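Local coordinates for Lmo0547 protein (Listeria monocytogenes, PDB 4R9N) that is probably a sugar-responsive transcriptional regulator of the SorC/DeoR type, seen here as its putative sugar-binding domain, at residues E13-E18 with A233-G238; A116-E121 with I164-S169; P155-T160 with G224-E229; K178-V181 with R187-T190; G193-T198 with L207-L212. One frame throughout, in Å; residues are numbered along the deposited sequence.

Interaction 1 of 5, residues E13-E18 with A233-G238; sequences EKFGLE and AALNAG
Leu-235 meets the flat of the Phe-15 ring with two carbons. Its CD1 sits over the ring centre, 3.8 Å from the centroid and 10° off the normal, which makes a CH-pi contact. Its CB approaches the same ring near the root, 3.7 Å from Phe-15 CD1. The other branch, CD2, turns to Leu-17 and touches Leu-17 CD2 at 3.6 Å. These two leucine side chains cross at about a right angle. Asn-236 adds a polar touch. Its OD1 lies in the ring plane at the edge, 3.5 Å from Phe-15 CE1, where the slightly positive ring hydrogens point. The amide plane is turned 39° from the ring.

The ring is held from both faces. Lys-14 CG covers the face opposite Leu-235, 3.8 Å above the plane. Phe-15 CG stands beside its backbone N (chi1 -62°), and this swings the ring out to the second helix. Both helices end here. Gly-16 has positive phi and leaves the helix right after Phe-15. Gly-238 closes the other end in a Schellman motif, with its N bonded to Leu-235 O.

The contact thus joins the ends of helices 3-15 and 228-236 next to the parallel sheet. Leu-17 and Leu-235 both also rest on Ile-243 of strand 242-246, next to edge strand 19-23.

Interaction 2 of 5, residues A116-E121 with I164-S169; sequences APALVE and IGYINS
Tyr-166 reaches Ala-118 and Leu-119 with the outer end of its ring. It follows a Schellman motif: Gly-165, with positive phi, ends helix 160-163, and Tyr-166 N bonds back to Met-161 O. The contact joins that helix exit to the loop that runs from strand 110-111 to helix 123-131.

The tight part lies around the phenol end. Leu-119 CB is 3.5 Å from Tyr-166 OH and 3.7 Å from Tyr-166 CE1. Ala-118 CB comes obliquely to the ring, 3.7 Å from Tyr-166 OH. Tyr-166 CG points opposite its backbone N (chi1 -173°), and this carries the ring to the other loop. The hydroxyl is hydrogen-bonded to Ser-186 OG, so its polar end is satisfied beside the two apolar side chains.

The other part is looser. Leu-119 CD2 stands over one face, 4.2 Å above the plane and displaced to the rim. No hydrogen bond links the segments, and the touching residues are all partly exposed. Asn-168 caps helix 169-177, its OD1 accepting from Asp-171 N. Closest to the tyrosine backbone, Leu-119 CD2 lies 3.9 Å from Tyr-166 O.

Interaction 3 of 5, residues P155-T160 with G224-E229; sequences PYNHST and GLQKKE
Gln-226 points its side chain at Asn-157, and OE1 comes nearest. Gln-226 CB and Gln-226 CG each lie 4.1 Å from Asn-157 ND2. The chain is extended beyond CG (chi2 -178°), so the amide is carried out toward Asn-157. Gln-226 CD is then 3.5 Å from Asn-157 ND2. At the tip, Gln-226 OE1 comes to 2.9 Å from Asn-157 ND2 and to 3.7 Å from Asn-157 CG. Gln-226 is modelled in two conformers. These distances hold for one of them, so the touch is tentative.

The two side chains come from opposite directions, and their amide planes are turned 60° apart. Both residues are exposed, so this is a small polar touch at the surface. Asn-157 sits in a tight loop. It has positive phi and psi, like His-158 after it, and its CB points to the other segment.

The contact joins the loop after strand 147-151 to the approach to helix 228-236. The loop of 155-160 leads on to helix 160-163, with Ser-159 as N-cap. Nearby, Lys-227 NZ bonds Val-152 O, which ties this approach to the chain just after strand 147-151. Tyr-156 packs on helix 169-177, and its OH bonds Val-180 O of the hairpin strand 180-184.

Interaction 4 of 5, residues K178-V181 with R187-T190; sequences KDVV and RFFT
The rings of Phe-188 and Phe-189 each receive one valine from strand 180-184. Val-180 CG1 comes to the edge of the Phe-188 ring, near its plane, and lies 4.0 Å from Phe-188 CB. Its CG2 also faces that CB, and the two side chains meet at a slant. Val-181 CG2 reaches Phe-189 obliquely, 3.9 Å from Phe-189 CE2. Phe-189 CG is placed between its backbone N and carbonyl carbon (chi1 55°). This turns the ring back to the valine, although its CB points away.

One backbone bond fastens the pair. Val-181 N donates to Phe-189 O at 2.8 Å with an angle of 164° at the hydrogen. Val-180 CA adds a CA-H...O contact to the same Phe-189 O, at 3.5 Å. The touching parts run 93° apart end to end, so the regular pairing is short here.

Thr-190 buries more area across the contact than any other residue of the two segments. Thr-190 CG2 touches Lys-178 O and Asp-179 O, each at 3.5 Å. Asp-179, with positive phi, is the C-prime residue of the Schellman motif that ends helix 169-177. Thr-190 OG1 bonds Asp-192 OD1 and Lys-194 O instead.

The contact lies where the exit of helix 169-177 enters the antiparallel hairpin of strands 180-184 and 187-190. Val-181 and Phe-189 pack on Ala-233 of helix 228-236. Val-180 and Phe-188 rest on Pro-155, which precedes helix 160-163, and Phe-189 also meets Leu-209 of helix 209-213.

Interaction 5 of 5, residues G193-T198 with L207-L212; sequences GKEAKT and LSLEEL
Glu-195 CG stands beside its backbone N (chi1 -69°), and the chain is extended from there (chi2 -165°). The carboxylate is thereby sent to the start of helix 209-213. Glu-195 OE2 accepts from Leu-209 N at 2.9 Å in a nearly straight bond, 170° at the hydrogen. The N-H meets this oxygen almost along the C-O axis. A water also donates to Glu-195 OE2 at 2.8 Å and accepts from Glu-210 N. The carboxylate oxygen thus serves the first two N-H groups of the helix, one directly and one through water.

The apolar part of the glutamate is used as well. Glu-195 CG packs on Leu-209 CD1 at 3.5 Å, and the glutamate and leucine side chains lie askew to each other. Leu-209 CD1 also approaches Gly-193 O at 4.0 Å. Ser-208 CB touches Glu-195 OE2 at 3.5 Å.

The helix start has its own closure. Ser-208 is the N-cap and forms a capping box with Glu-211: Glu-211 N donates to Ser-208 OG, and Ser-208 N donates to Glu-211 OE1. The latter oxygen is met from above the carboxylate plane.

Glu-195 OE1 makes a salt bridge with Arg-187 of strand 187-190. The carboxylate therefore links the hairpin to the helix. Its negative charge lies at a helix N-terminus and beside an arginine, which would probably favour the ionised form.

In the fold
Along the chain, interaction 1 encloses all the others, since it joins helix 3-15 to helix 228-236 near the two ends. Interactions 4 and 5 come in series, are nested within interaction 3, and lie on one side of the chain's centre, 9 Å apart between centres. Interaction 2 alternates with interaction 3 and lies farthest from interaction 1, about 29 Å between centres. Helix 228-236 is shared by interactions 1 and 3. The hairpin of interaction 4 touches interactions 1, 3 and 5, so it ties helix 228-236 to the loops after strand 147-151 and after the hairpin. The seven-stranded parallel sheet with flanking helices fits a Rossmann-like sugar-binding domain.

Interaction 1 of 5, residues E13-E18 with A233-G238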
# COMPACT_ATOMS: atom_id res chain seq x y z
N GLU A 13 15.73 13.51 -4.33
CA GLU A 13 16.78 13.52 -5.35
C GLU A 13 17.21 12.09 -5.66
O GLU A 13 17.36 11.71 -6.81
CB GLU A 13 17.98 14.37 -4.86
CG GLU A 13 17.65 15.84 -4.61
CD GLU A 13 18.64 16.63 -3.72
OE1 GLU A 13 19.68 16.12 -3.25
OE2 GLU A 13 18.35 17.83 -3.48
N LYS A 14 17.45 11.29 -4.62
CA LYS A 14 17.88 9.94 -4.84
C LYS A 14 16.88 9.15 -5.68
O LYS A 14 17.24 8.53 -6.70
CB LYS A 14 18.20 9.23 -3.50
CG LYS A 14 18.68 7.79 -3.62
CD LYS A 14 19.26 7.28 -2.30
CE LYS A 14 19.60 5.82 -2.33
NZ LYS A 14 20.98 5.58 -2.73
N PHE A 15 15.63 9.12 -5.25
CA PHE A 15 14.65 8.23 -5.88
C PHE A 15 13.77 8.91 -6.93
O PHE A 15 12.95 8.26 -7.53
CB PHE A 15 13.81 7.60 -4.81
CG PHE A 15 14.61 6.74 -3.88
CD1 PHE A 15 15.22 5.62 -4.35
CD2 PHE A 15 14.75 7.06 -2.55
CE1 PHE A 15 15.97 4.82 -3.53
CE2 PHE A 15 15.52 6.28 -1.73
CZ PHE A 15 16.11 5.13 -2.22
N GLY A 16 13.92 10.21 -7.15
CA GLY A 16 13.04 10.91 -8.08
C GLY A 16 11.59 10.97 -7.59
O GLY A 16 10.66 10.81 -8.39
N LEU A 17 11.38 11.19 -6.28
CA LEU A 17 10.04 11.37 -5.75
C LEU A 17 9.44 12.75 -5.95
O LEU A 17 10.10 13.78 -5.96
CB LEU A 17 10.00 11.02 -4.26
CG LEU A 17 10.56 9.61 -3.96
CD1 LEU A 17 10.93 9.47 -2.50
CD2 LEU A 17 9.58 8.52 -4.39
N GLU A 18 8.12 12.76 -6.01
CA GLU A 18 7.36 13.99 -5.92
C GLU A 18 7.53 14.61 -4.51
O GLU A 18 7.74 15.85 -4.35
CB GLU A 18 5.89 13.67 -6.25
CG GLU A 18 4.90 14.81 -6.15
CD GLU A 18 3.46 14.34 -6.37
OE1 GLU A 18 3.25 13.25 -6.94
OE2 GLU A 18 2.54 15.05 -5.92
N ALA A 233 13.61 -1.42 -3.84
CA ALA A 233 13.24 -1.90 -5.15
C ALA A 233 12.01 -1.20 -5.70
O ALA A 233 11.93 -0.88 -6.90
CB ALA A 233 13.04 -3.43 -5.10
N ALA A 234 11.00 -1.00 -4.85
CA ALA A 234 9.82 -0.33 -5.31
C ALA A 234 10.08 1.11 -5.77
O ALA A 234 9.51 1.58 -6.78
CB ALA A 234 8.76 -0.36 -4.21
N LEU A 235 10.88 1.79 -5.00
CA LEU A 235 11.24 3.19 -5.26
C LEU A 235 12.05 3.32 -6.54
O LEU A 235 11.72 4.15 -7.38
CB LEU A 235 12.06 3.80 -4.13
CG LEU A 235 11.31 4.10 -2.86
CD1 LEU A 235 12.24 4.37 -1.69
CD2 LEU A 235 10.32 5.24 -3.08
N ASN A 236 13.02 2.42 -6.73
CA ASN A 236 13.82 2.38 -7.99
C ASN A 236 13.01 2.12 -9.26
O ASN A 236 13.33 2.68 -10.33
CB ASN A 236 14.97 1.35 -7.88
CG ASN A 236 16.04 1.79 -6.87
OD1 ASN A 236 16.15 2.97 -6.53
ND2 ASN A 236 16.82 0.84 -6.39
N ALA A 237 11.96 1.31 -9.14
CA ALA A 237 11.07 1.00 -10.23
C ALA A 237 10.05 2.08 -10.52
O ALA A 237 9.24 1.94 -11.43
CB ALA A 237 10.34 -0.30 -9.94
N GLY A 238 10.01 3.15 -9.73
CA GLY A 238 9.07 4.22 -9.97
C GLY A 238 7.65 3.86 -9.64
O GLY A 238 6.72 4.39 -10.24

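Interaction 2 of 5, residues A116-E121 with I164-S169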
# COMPACT_ATOMS: atom_id res chain seq x y z
N ALA A 116 -15.44 -9.63 -3.42
CA ALA A 116 -14.59 -10.77 -3.88
C ALA A 116 -13.44 -11.03 -2.92
O ALA A 116 -13.04 -10.11 -2.19
CB ALA A 116 -14.04 -10.50 -5.27
N PRO A 117 -12.91 -12.26 -2.89
CA PRO A 117 -11.69 -12.53 -2.08
C PRO A 117 -10.42 -11.93 -2.72
O PRO A 117 -10.39 -11.72 -3.93
CB PRO A 117 -11.57 -14.07 -2.11
CG PRO A 117 -12.71 -14.57 -2.87
CD PRO A 117 -13.31 -13.46 -3.67
N ALA A 118 -9.37 -11.68 -1.94
CA ALA A 118 -8.13 -11.21 -2.53
C ALA A 118 -7.42 -12.23 -3.41
O ALA A 118 -6.79 -11.88 -4.42
CB ALA A 118 -7.16 -10.80 -1.42
N LEU A 119 -7.41 -13.49 -2.95
CA LEU A 119 -6.57 -14.54 -3.56
C LEU A 119 -7.50 -15.68 -3.80
O LEU A 119 -8.08 -16.19 -2.84
CB LEU A 119 -5.40 -14.97 -2.64
CG LEU A 119 -4.52 -16.15 -3.14
CD1 LEU A 119 -3.94 -15.84 -4.48
CD2 LEU A 119 -3.40 -16.48 -2.17
N VAL A 120 -7.68 -16.05 -5.07
CA VAL A 120 -8.47 -17.19 -5.47
C VAL A 120 -7.56 -18.14 -6.25
O VAL A 120 -7.23 -17.89 -7.41
CB VAL A 120 -9.64 -16.68 -6.30
CG1 VAL A 120 -10.56 -17.78 -6.74
CG2 VAL A 120 -10.43 -15.65 -5.46
N GLU A 121 -7.13 -19.21 -5.61
CA GLU A 121 -6.27 -20.25 -6.20
C GLU A 121 -6.98 -21.03 -7.31
O GLU A 121 -6.36 -21.58 -8.20
CB GLU A 121 -5.84 -21.25 -5.13
CG GLU A 121 -5.00 -20.65 -4.01
CD GLU A 121 -4.68 -21.65 -2.91
OE1 GLU A 121 -3.70 -21.40 -2.19
OE2 GLU A 121 -5.39 -22.67 -2.77
N ILE A 164 -1.28 -14.44 9.23
CA ILE A 164 -2.73 -14.56 9.02
C ILE A 164 -3.14 -15.72 8.09
O ILE A 164 -4.31 -15.82 7.70
CB ILE A 164 -3.40 -13.24 8.54
CG1 ILE A 164 -2.96 -12.83 7.13
CG2 ILE A 164 -3.16 -12.12 9.55
CD1 ILE A 164 -3.62 -11.54 6.67
N GLY A 165 -2.20 -16.59 7.73
CA GLY A 165 -2.53 -17.71 6.86
C GLY A 165 -2.90 -17.36 5.42
O GLY A 165 -3.47 -18.20 4.69
N TYR A 166 -2.55 -16.14 4.99
CA TYR A 166 -2.73 -15.75 3.60
C TYR A 166 -1.83 -16.54 2.63
O TYR A 166 -2.27 -16.91 1.59
CB TYR A 166 -2.41 -14.27 3.47
CG TYR A 166 -2.72 -13.70 2.12
CD1 TYR A 166 -4.01 -13.76 1.61
CD2 TYR A 166 -1.73 -13.09 1.35
CE1 TYR A 166 -4.31 -13.19 0.38
CE2 TYR A 166 -2.01 -12.51 0.11
CZ TYR A 166 -3.30 -12.59 -0.39
OH TYR A 166 -3.66 -12.09 -1.60
N ILE A 167 -0.55 -16.69 3.00
CA ILE A 167 0.43 -17.49 2.25
C ILE A 167 1.04 -18.45 3.26
O ILE A 167 1.13 -18.15 4.44
CB ILE A 167 1.55 -16.61 1.62
CG1 ILE A 167 2.28 -15.76 2.66
CG2 ILE A 167 0.97 -15.67 0.59
CD1 ILE A 167 3.51 -15.03 2.13
N ASN A 168 1.48 -19.61 2.79
CA ASN A 168 2.09 -20.56 3.66
C ASN A 168 3.57 -20.74 3.32
O ASN A 168 4.09 -20.05 2.44
CB ASN A 168 1.32 -21.87 3.55
CG ASN A 168 1.31 -22.43 2.14
OD1 ASN A 168 2.28 -22.25 1.39
ND2 ASN A 168 0.23 -23.12 1.76
N SER A 169 4.25 -21.64 4.02
CA SER A 169 5.69 -21.80 3.83
C SER A 169 6.06 -22.27 2.42
O SER A 169 7.15 -21.96 1.91
CB SER A 169 6.28 -22.74 4.89
OG SER A 169 5.49 -23.90 4.99

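Interaction 3 of 5, residues P155-T160 with G224-E229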
# COMPACT_ATOMS: atom_id res chain seq x y z
N PRO A 155 7.61 -10.63 2.15
CA PRO A 155 6.95 -11.84 2.56
C PRO A 155 7.76 -12.71 3.52
O PRO A 155 7.27 -13.73 3.89
CB PRO A 155 6.80 -12.61 1.25
CG PRO A 155 8.00 -12.22 0.46
CD PRO A 155 8.15 -10.75 0.79
N TYR A 156 8.96 -12.29 3.92
CA TYR A 156 9.90 -13.16 4.63
C TYR A 156 9.98 -12.82 6.12
O TYR A 156 9.38 -11.86 6.58
CB TYR A 156 11.28 -13.05 3.99
CG TYR A 156 11.29 -13.33 2.51
CD1 TYR A 156 10.73 -14.54 1.99
CD2 TYR A 156 11.78 -12.39 1.61
CE1 TYR A 156 10.71 -14.79 0.62
CE2 TYR A 156 11.78 -12.64 0.22
CZ TYR A 156 11.24 -13.86 -0.27
OH TYR A 156 11.22 -14.10 -1.64
N ASN A 157 10.74 -13.61 6.86
CA ASN A 157 10.87 -13.41 8.32
C ASN A 157 9.55 -13.09 9.05
O ASN A 157 9.39 -12.02 9.65
CB ASN A 157 11.98 -12.36 8.70
CG ASN A 157 12.46 -11.53 7.51
OD1 ASN A 157 13.43 -11.90 6.84
ND2 ASN A 157 11.81 -10.39 7.28
N HIS A 158 8.61 -14.03 8.97
CA HIS A 158 7.34 -14.00 9.73
C HIS A 158 6.49 -12.72 9.56
O HIS A 158 6.22 -11.99 10.51
CB HIS A 158 7.59 -14.37 11.21
CG HIS A 158 8.16 -15.75 11.39
ND1 HIS A 158 7.65 -16.85 10.73
CD2 HIS A 158 9.20 -16.20 12.13
CE1 HIS A 158 8.35 -17.92 11.06
NE2 HIS A 158 9.29 -17.56 11.91
N SER A 159 6.04 -12.51 8.32
CA SER A 159 5.24 -11.34 7.95
C SER A 159 3.75 -11.51 8.28
O SER A 159 3.30 -12.62 8.59
CB SER A 159 5.36 -11.07 6.45
OG SER A 159 4.64 -12.05 5.70
N THR A 160 3.02 -10.40 8.19
CA THR A 160 1.56 -10.33 8.41
C THR A 160 0.81 -11.41 7.61
O THR A 160 0.07 -12.22 8.18
CB THR A 160 0.99 -8.92 8.07
OG1 THR A 160 1.45 -7.96 9.03
CG2 THR A 160 -0.56 -8.90 8.06
N GLY A 224 10.27 -0.14 9.42
CA GLY A 224 10.98 -1.33 9.85
C GLY A 224 12.08 -1.67 8.89
O GLY A 224 11.91 -1.78 7.68
N LEU A 225 13.26 -1.84 9.45
CA LEU A 225 14.44 -1.91 8.61
C LEU A 225 14.48 -3.20 7.75
O LEU A 225 15.04 -3.19 6.65
CB LEU A 225 15.69 -1.64 9.48
CG LEU A 225 15.63 -0.22 10.19
CD1 LEU A 225 16.69 -0.06 11.27
CD2 LEU A 225 15.75 0.99 9.25
N GLN A 226 13.80 -4.28 8.18
CA GLN A 226 13.63 -5.49 7.37
C GLN A 226 12.96 -5.21 6.03
O GLN A 226 13.03 -6.01 5.09
CB GLN A 226 12.80 -6.55 8.13
CG GLN A 226 13.55 -7.29 9.25
CD GLN A 226 12.70 -8.36 9.95
OE1 GLN A 226 11.55 -8.62 9.59
NE2 GLN A 226 13.28 -8.99 10.97
N LYS A 227 12.23 -4.09 5.91
CA LYS A 227 11.60 -3.77 4.62
C LYS A 227 12.46 -2.92 3.65
O LYS A 227 12.00 -2.56 2.58
CB LYS A 227 10.29 -3.07 4.86
CG LYS A 227 9.30 -3.83 5.71
CD LYS A 227 8.05 -2.99 5.76
CE LYS A 227 7.02 -3.51 6.75
NZ LYS A 227 5.76 -2.76 6.40
N LYS A 228 13.71 -2.64 4.00
CA LYS A 228 14.58 -1.84 3.15
C LYS A 228 14.68 -2.33 1.73
O LYS A 228 14.49 -1.57 0.77
CB LYS A 228 15.99 -1.73 3.76
CG LYS A 228 17.03 -1.07 2.86
CD LYS A 228 18.33 -0.87 3.66
CE LYS A 228 19.54 -0.61 2.81
NZ LYS A 228 20.71 -0.21 3.70
N GLU A 229 15.02 -3.61 1.56
CA GLU A 229 15.17 -4.16 0.23
C GLU A 229 13.89 -4.01 -0.60
O GLU A 229 13.91 -3.59 -1.77
CB GLU A 229 15.63 -5.62 0.36
CG GLU A 229 15.75 -6.37 -0.95
CD GLU A 229 16.24 -7.83 -0.77
OE1 GLU A 229 15.66 -8.63 0.03
OE2 GLU A 229 17.18 -8.18 -1.47

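Interaction 4 of 5, residues K178-V181 with R187-T190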
# COMPACT_ATOMS: atom_id res chain seq x y z
N LYS A 178 11.78 -17.70 -6.89
CA LYS A 178 11.51 -16.72 -7.97
C LYS A 178 12.15 -15.34 -7.73
O LYS A 178 11.84 -14.38 -8.42
CB LYS A 178 10.02 -16.61 -8.18
CG LYS A 178 9.33 -17.85 -8.76
CD LYS A 178 9.62 -18.05 -10.23
CE LYS A 178 9.00 -19.35 -10.77
NZ LYS A 178 7.49 -19.39 -10.89
N ASP A 179 13.00 -15.25 -6.73
CA ASP A 179 13.78 -14.03 -6.44
C ASP A 179 12.92 -12.84 -6.10
O ASP A 179 13.24 -11.66 -6.39
CB ASP A 179 14.78 -13.72 -7.56
CG ASP A 179 15.72 -14.88 -7.84
OD1 ASP A 179 16.30 -15.43 -6.87
OD2 ASP A 179 15.84 -15.24 -9.03
N VAL A 180 11.79 -13.11 -5.48
CA VAL A 180 10.93 -12.04 -4.96
C VAL A 180 11.58 -11.28 -3.81
O VAL A 180 12.20 -11.88 -2.93
CB VAL A 180 9.58 -12.68 -4.52
CG1 VAL A 180 8.80 -11.78 -3.59
CG2 VAL A 180 8.76 -13.00 -5.73
N VAL A 181 11.49 -9.95 -3.84
CA VAL A 181 12.01 -9.11 -2.77
C VAL A 181 10.97 -8.34 -1.98
O VAL A 181 11.25 -7.88 -0.89
CB VAL A 181 13.08 -8.13 -3.27
CG1 VAL A 181 14.20 -8.90 -3.92
CG2 VAL A 181 12.51 -7.08 -4.20
N ARG A 187 0.89 -8.00 -4.67
CA ARG A 187 1.62 -8.35 -5.89
C ARG A 187 3.13 -8.39 -5.52
O ARG A 187 3.64 -7.41 -4.99
CB ARG A 187 1.40 -7.36 -7.00
CG ARG A 187 -0.01 -7.21 -7.43
CD ARG A 187 -0.65 -8.50 -7.92
NE ARG A 187 -1.99 -8.26 -8.44
CZ ARG A 187 -2.38 -8.43 -9.71
NH1 ARG A 187 -1.54 -8.84 -10.69
NH2 ARG A 187 -3.63 -8.15 -9.99
N PHE A 188 3.77 -9.52 -5.79
CA PHE A 188 5.14 -9.87 -5.36
C PHE A 188 6.09 -9.57 -6.47
O PHE A 188 5.90 -10.06 -7.58
CB PHE A 188 5.12 -11.36 -5.03
CG PHE A 188 4.31 -11.63 -3.84
CD1 PHE A 188 4.85 -11.46 -2.57
CD2 PHE A 188 2.96 -12.01 -3.95
CE1 PHE A 188 4.09 -11.67 -1.42
CE2 PHE A 188 2.21 -12.19 -2.81
CZ PHE A 188 2.77 -12.03 -1.56
N PHE A 189 7.08 -8.73 -6.21
CA PHE A 189 7.97 -8.24 -7.23
C PHE A 189 9.42 -8.61 -6.94
O PHE A 189 9.84 -8.86 -5.82
CB PHE A 189 7.83 -6.71 -7.43
CG PHE A 189 8.00 -5.91 -6.17
CD1 PHE A 189 6.88 -5.58 -5.38
CD2 PHE A 189 9.24 -5.47 -5.77
CE1 PHE A 189 7.02 -4.76 -4.24
CE2 PHE A 189 9.40 -4.69 -4.62
CZ PHE A 189 8.27 -4.30 -3.85
N THR A 190 10.15 -8.73 -8.03
CA THR A 190 11.58 -8.93 -8.03
C THR A 190 12.33 -7.62 -7.84
O THR A 190 11.72 -6.57 -7.73
CB THR A 190 12.01 -9.61 -9.35
OG1 THR A 190 11.42 -8.92 -10.46
CG2 THR A 190 11.50 -11.06 -9.37

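Interaction 5 of 5, residues G193-T198 with L207-L212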
# COMPACT_ATOMS: atom_id res chain seq x y z
N GLY A 193 11.47 -4.39 -9.54
CA GLY A 193 10.13 -3.89 -9.30
C GLY A 193 9.06 -4.45 -10.19
O GLY A 193 7.97 -3.91 -10.22
N LYS A 194 9.32 -5.53 -10.92
CA LYS A 194 8.30 -6.10 -11.79
C LYS A 194 7.70 -7.32 -11.12
O LYS A 194 8.38 -7.98 -10.35
CB LYS A 194 8.83 -6.45 -13.15
CG LYS A 194 9.43 -5.22 -13.85
CD LYS A 194 9.78 -5.50 -15.30
CE LYS A 194 9.88 -4.19 -16.09
NZ LYS A 194 10.83 -3.21 -15.48
N GLU A 195 6.43 -7.60 -11.41
CA GLU A 195 5.77 -8.75 -10.78
C GLU A 195 6.51 -10.00 -11.19
O GLU A 195 6.78 -10.18 -12.39
CB GLU A 195 4.31 -8.89 -11.22
CG GLU A 195 3.48 -7.77 -10.65
CD GLU A 195 1.98 -7.98 -10.70
OE1 GLU A 195 1.50 -9.15 -10.59
OE2 GLU A 195 1.27 -6.94 -10.80
N ALA A 196 6.82 -10.86 -10.22
CA ALA A 196 7.37 -12.15 -10.53
C ALA A 196 6.37 -13.02 -11.31
O ALA A 196 5.13 -12.91 -11.18
CB ALA A 196 7.83 -12.88 -9.27
N LYS A 197 6.94 -13.90 -12.14
CA LYS A 197 6.15 -14.92 -12.81
C LYS A 197 5.87 -16.07 -11.86
O LYS A 197 6.67 -16.97 -11.74
CB LYS A 197 6.90 -15.45 -14.03
CG LYS A 197 7.07 -14.39 -15.12
CD LYS A 197 7.42 -15.11 -16.42
CE LYS A 197 8.06 -14.22 -17.48
NZ LYS A 197 7.06 -13.89 -18.54
N THR A 198 4.74 -16.00 -11.19
CA THR A 198 4.41 -16.93 -10.14
C THR A 198 2.92 -16.94 -10.04
O THR A 198 2.24 -15.93 -10.29
CB THR A 198 5.13 -16.58 -8.78
OG1 THR A 198 4.89 -17.63 -7.83
CG2 THR A 198 4.62 -15.30 -8.16
N LEU A 207 -5.69 -4.44 -8.05
CA LEU A 207 -4.85 -3.68 -8.95
C LEU A 207 -3.47 -4.27 -9.07
O LEU A 207 -2.86 -4.61 -8.05
CB LEU A 207 -4.72 -2.28 -8.35
CG LEU A 207 -4.35 -1.07 -9.15
CD1 LEU A 207 -5.63 -0.44 -9.67
CD2 LEU A 207 -3.67 -0.04 -8.26
N SER A 208 -2.95 -4.38 -10.30
CA SER A 208 -1.61 -4.87 -10.59
C SER A 208 -0.56 -3.79 -10.43
O SER A 208 -0.87 -2.58 -10.33
CB SER A 208 -1.57 -5.40 -12.03
OG SER A 208 -1.61 -4.26 -12.89
N LEU A 209 0.72 -4.17 -10.38
CA LEU A 209 1.79 -3.15 -10.25
C LEU A 209 1.85 -2.21 -11.44
O LEU A 209 2.09 -0.99 -11.28
CB LEU A 209 3.18 -3.77 -10.03
CG LEU A 209 3.22 -4.58 -8.75
CD1 LEU A 209 4.58 -5.19 -8.54
CD2 LEU A 209 2.83 -3.77 -7.52
N GLU A 210 1.61 -2.72 -12.64
CA GLU A 210 1.61 -1.82 -13.78
C GLU A 210 0.45 -0.84 -13.77
O GLU A 210 0.61 0.32 -14.15
CB GLU A 210 1.68 -2.57 -15.09
CG GLU A 210 3.06 -3.17 -15.31
CD GLU A 210 4.09 -2.24 -15.99
OE1 GLU A 210 4.38 -1.09 -15.55
OE2 GLU A 210 4.66 -2.71 -16.99
N GLU A 211 -0.69 -1.28 -13.27
CA GLU A 211 -1.82 -0.39 -13.04
C GLU A 211 -1.50 0.65 -11.99
O GLU A 211 -1.86 1.78 -12.14
CB GLU A 211 -3.03 -1.15 -12.66
CG GLU A 211 -3.62 -1.87 -13.87
CD GLU A 211 -4.52 -3.04 -13.56
OE1 GLU A 211 -4.80 -3.35 -12.38
OE2 GLU A 211 -4.91 -3.68 -14.58
N LEU A 212 -0.81 0.25 -10.92
CA LEU A 212 -0.44 1.17 -9.88
C LEU A 212 0.51 2.25 -10.42
O LEU A 212 0.40 3.42 -10.05
CB LEU A 212 0.23 0.41 -8.72
CG LEU A 212 0.68 1.20 -7.49
CD1 LEU A 212 -0.53 1.63 -6.68
CD2 LEU A 212 1.67 0.41 -6.65
O HOH W 1 2.03 -5.56 -13.12